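Local coordinates for protein alternansucrase (Leuconostoc mesenteroides, PDB 6HVG) that is a large multidomain glycoside hydrolase family 70 protein, with a catalytic barrel, a bound calcium ion and choline-binding-type repeats, at residues 421-425 and 486-490. Sequence-based numbering, arbitrary orientation.
Sequences ILKNG and TAIEQ
Glu489 lies against the backbone of Leu422, where the type II beta turn of a beta hairpin packs on a helix. The hairpin pairs strand 420-423 with strand 427-430 in antiparallel fashion, and its turn runs from Leu422 to Gly425. Helix 474-495 supplies residues 486-490. The local axes of 421-423 and 486-490 come within 8.0 Å at 58°.

The tight part centres on Glu489, which is buried. Its CB points at the turn, and both CB and CG lie against Leu422 O. Leu422 O accepts the turn bond from Gly425 N at 3.0 Å. The chain of Glu489 bends at chi2 (-73°), and its side chain crosses that of Ile421 at about a right angle. Glu489 OE2 sits 3.5 Å from Ile421 CG2. The buried carboxylate is not left without a partner: OE1 forms a salt bridge with Arg437, which probably stabilises its charge. Leu422 reaches the helix at Thr486. Its CG is anti to the backbone N (chi1 -178°), and this carries CD2 to the threonine. Phe482 and Trp428 also touch the Leu422 side chain. Gly425 fits close to the helix, with its CA 4.1 Å from Thr486 CG2.

The other side is looser and faces solvent. Lys423 projects away from the helix. The CB of Asn424 also points away, yet its amide end turns back, and Asn424 OD1 reaches only 4.2 Å from Gln490 CA. No hydrogen bond joins the two segments. Exposed Gln490 runs extended past the turn, its CG 3.5 Å from Asn424 O.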
ATOM      1  N   ILE A 421     -28.699  -1.291 -42.080  1.00 72.05           N
ATOM      2  CA  ILE A 421     -27.952  -0.105 -41.688  1.00 72.74           C
ATOM      3  C   ILE A 421     -28.553   1.097 -42.412  1.00 75.78           C
ATOM      4  O   ILE A 421     -28.730   1.074 -43.628  1.00 83.18           O
ATOM      5  CB  ILE A 421     -26.471  -0.225 -42.101  1.00 73.87           C
ATOM      6  CG1 ILE A 421     -25.736  -1.268 -41.239  1.00 73.11           C
ATOM      7  CG2 ILE A 421     -25.782   1.144 -42.038  1.00 74.51           C
ATOM      8  CD1 ILE A 421     -25.266  -0.753 -39.902  1.00 73.54           C
ATOM      9  N   LEU A 422     -28.838   2.155 -41.666  1.00 75.98           N
ATOM     10  CA  LEU A 422     -29.350   3.405 -42.226  1.00 76.63           C
ATOM     11  C   LEU A 422     -28.201   4.205 -42.828  1.00 78.59           C
ATOM     12  O   LEU A 422     -27.833   5.229 -42.281  1.00 78.74           O
ATOM     13  CB  LEU A 422     -30.042   4.210 -41.120  1.00 75.37           C
ATOM     14  CG  LEU A 422     -30.699   5.537 -41.462  1.00 78.97           C
ATOM     15  CD1 LEU A 422     -31.995   5.295 -42.224  1.00 82.50           C
ATOM     16  CD2 LEU A 422     -30.944   6.413 -40.229  1.00 77.84           C
ATOM     17  N   LYS A 423     -27.633   3.745 -43.950  1.00 82.27           N
ATOM     18  CA  LYS A 423     -26.447   4.402 -44.523  1.00 84.90           C
ATOM     19  C   LYS A 423     -26.751   5.882 -44.747  1.00 83.26           C
ATOM     20  O   LYS A 423     -27.843   6.235 -45.190  1.00 80.19           O
ATOM     21  CB  LYS A 423     -25.934   3.711 -45.809  1.00 90.33           C
ATOM     22  CG  LYS A 423     -26.766   3.954 -47.063  1.00 97.04           C
ATOM     23  CD  LYS A 423     -25.941   3.871 -48.361  1.00 99.60           C
ATOM     24  CE  LYS A 423     -26.827   3.795 -49.639  1.00 97.14           C
ATOM     25  NZ  LYS A 423     -26.493   4.786 -50.712  1.00 93.63           N
ATOM     26  N   ASN A 424     -25.810   6.730 -44.333  1.00 87.41           N
ATOM     27  CA  ASN A 424     -25.878   8.172 -44.549  1.00 91.79           C
ATOM     28  C   ASN A 424     -27.143   8.821 -43.980  1.00 90.33           C
ATOM     29  O   ASN A 424     -27.404  10.009 -44.229  1.00 92.94           O
ATOM     30  CB  ASN A 424     -25.758   8.481 -46.055  1.00 97.47           C
ATOM     31  CG  ASN A 424     -25.378   9.927 -46.346  1.00 99.12           C
ATOM     32  OD1 ASN A 424     -24.751  10.601 -45.526  1.00 97.98           O
ATOM     33  ND2 ASN A 424     -25.739  10.401 -47.533  1.00101.53           N
ATOM     34  N   GLY A 425     -27.911   8.052 -43.209  1.00 85.80           N
ATOM     35  CA  GLY A 425     -29.164   8.534 -42.681  1.00 82.09           C
ATOM     36  C   GLY A 425     -30.270   8.613 -43.721  1.00 80.81           C
ATOM     37  O   GLY A 425     -31.211   9.353 -43.520  1.00 81.14           O
ATOM     38  N   THR A 486     -29.274   8.544 -36.780  1.00 63.15           N
ATOM     39  CA  THR A 486     -29.197   9.166 -38.087  1.00 64.40           C
ATOM     40  C   THR A 486     -27.891   9.995 -38.152  1.00 65.62           C
ATOM     41  O   THR A 486     -27.046   9.791 -39.019  1.00 65.42           O
ATOM     42  CB  THR A 486     -30.473  10.008 -38.366  1.00 62.66           C
ATOM     43  OG1 THR A 486     -31.580   9.122 -38.577  1.00 60.39           O
ATOM     44  CG2 THR A 486     -30.301  10.917 -39.593  1.00 62.13           C
ATOM     45  N   ALA A 487     -27.707  10.885 -37.190  1.00 64.72           N
ATOM     46  CA  ALA A 487     -26.514  11.726 -37.148  1.00 63.20           C
ATOM     47  C   ALA A 487     -25.241  10.911 -37.147  1.00 64.46           C
ATOM     48  O   ALA A 487     -24.249  11.323 -37.735  1.00 70.23           O
ATOM     49  CB  ALA A 487     -26.556  12.639 -35.932  1.00 61.18           C
ATOM     50  N   ILE A 488     -25.258   9.770 -36.467  1.00 63.22           N
ATOM     51  CA  ILE A 488     -24.109   8.894 -36.448  1.00 62.96           C
ATOM     52  C   ILE A 488     -23.790   8.392 -37.852  1.00 68.61           C
ATOM     53  O   ILE A 488     -22.630   8.396 -38.271  1.00 76.64           O
ATOM     54  CB  ILE A 488     -24.302   7.706 -35.476  1.00 62.53           C
ATOM     55  CG1 ILE A 488     -24.128   8.189 -34.032  1.00 63.16           C
ATOM     56  CG2 ILE A 488     -23.277   6.587 -35.739  1.00 60.92           C
ATOM     57  CD1 ILE A 488     -24.630   7.216 -32.988  1.00 62.20           C
ATOM     58  N   GLU A 489     -24.801   7.965 -38.588  1.00 70.01           N
ATOM     59  CA  GLU A 489     -24.564   7.401 -39.912  1.00 75.07           C
ATOM     60  C   GLU A 489     -24.045   8.446 -40.892  1.00 79.61           C
ATOM     61  O   GLU A 489     -23.332   8.109 -41.853  1.00 85.66           O
ATOM     62  CB  GLU A 489     -25.819   6.733 -40.443  1.00 77.01           C
ATOM     63  CG  GLU A 489     -26.336   5.581 -39.588  1.00 78.76           C
ATOM     64  CD  GLU A 489     -25.491   4.308 -39.662  1.00 82.95           C
ATOM     65  OE1 GLU A 489     -24.343   4.352 -40.138  1.00 87.61           O
ATOM     66  OE2 GLU A 489     -25.995   3.263 -39.209  1.00 88.85           O
ATOM     67  N   GLN A 490     -24.393   9.707 -40.636  1.00 78.81           N
ATOM     68  CA  GLN A 490     -23.902  10.835 -41.436  1.00 83.55           C
ATOM     69  C   GLN A 490     -22.414  11.141 -41.229  1.00 84.00           C
ATOM     70  O   GLN A 490     -21.696  11.409 -42.198  1.00 87.70           O
ATOM     71  CB  GLN A 490     -24.737  12.088 -41.150  1.00 87.44           C
ATOM     72  CG  GLN A 490     -26.158  12.025 -41.710  1.00 88.14           C
ATOM     73  CD  GLN A 490     -27.047  13.135 -41.184  1.00 87.91           C
ATOM     74  OE1 GLN A 490     -26.652  13.894 -40.298  1.00 87.28           O
ATOM     75  NE2 GLN A 490     -28.267  13.216 -41.708  1.00 90.58           N
TER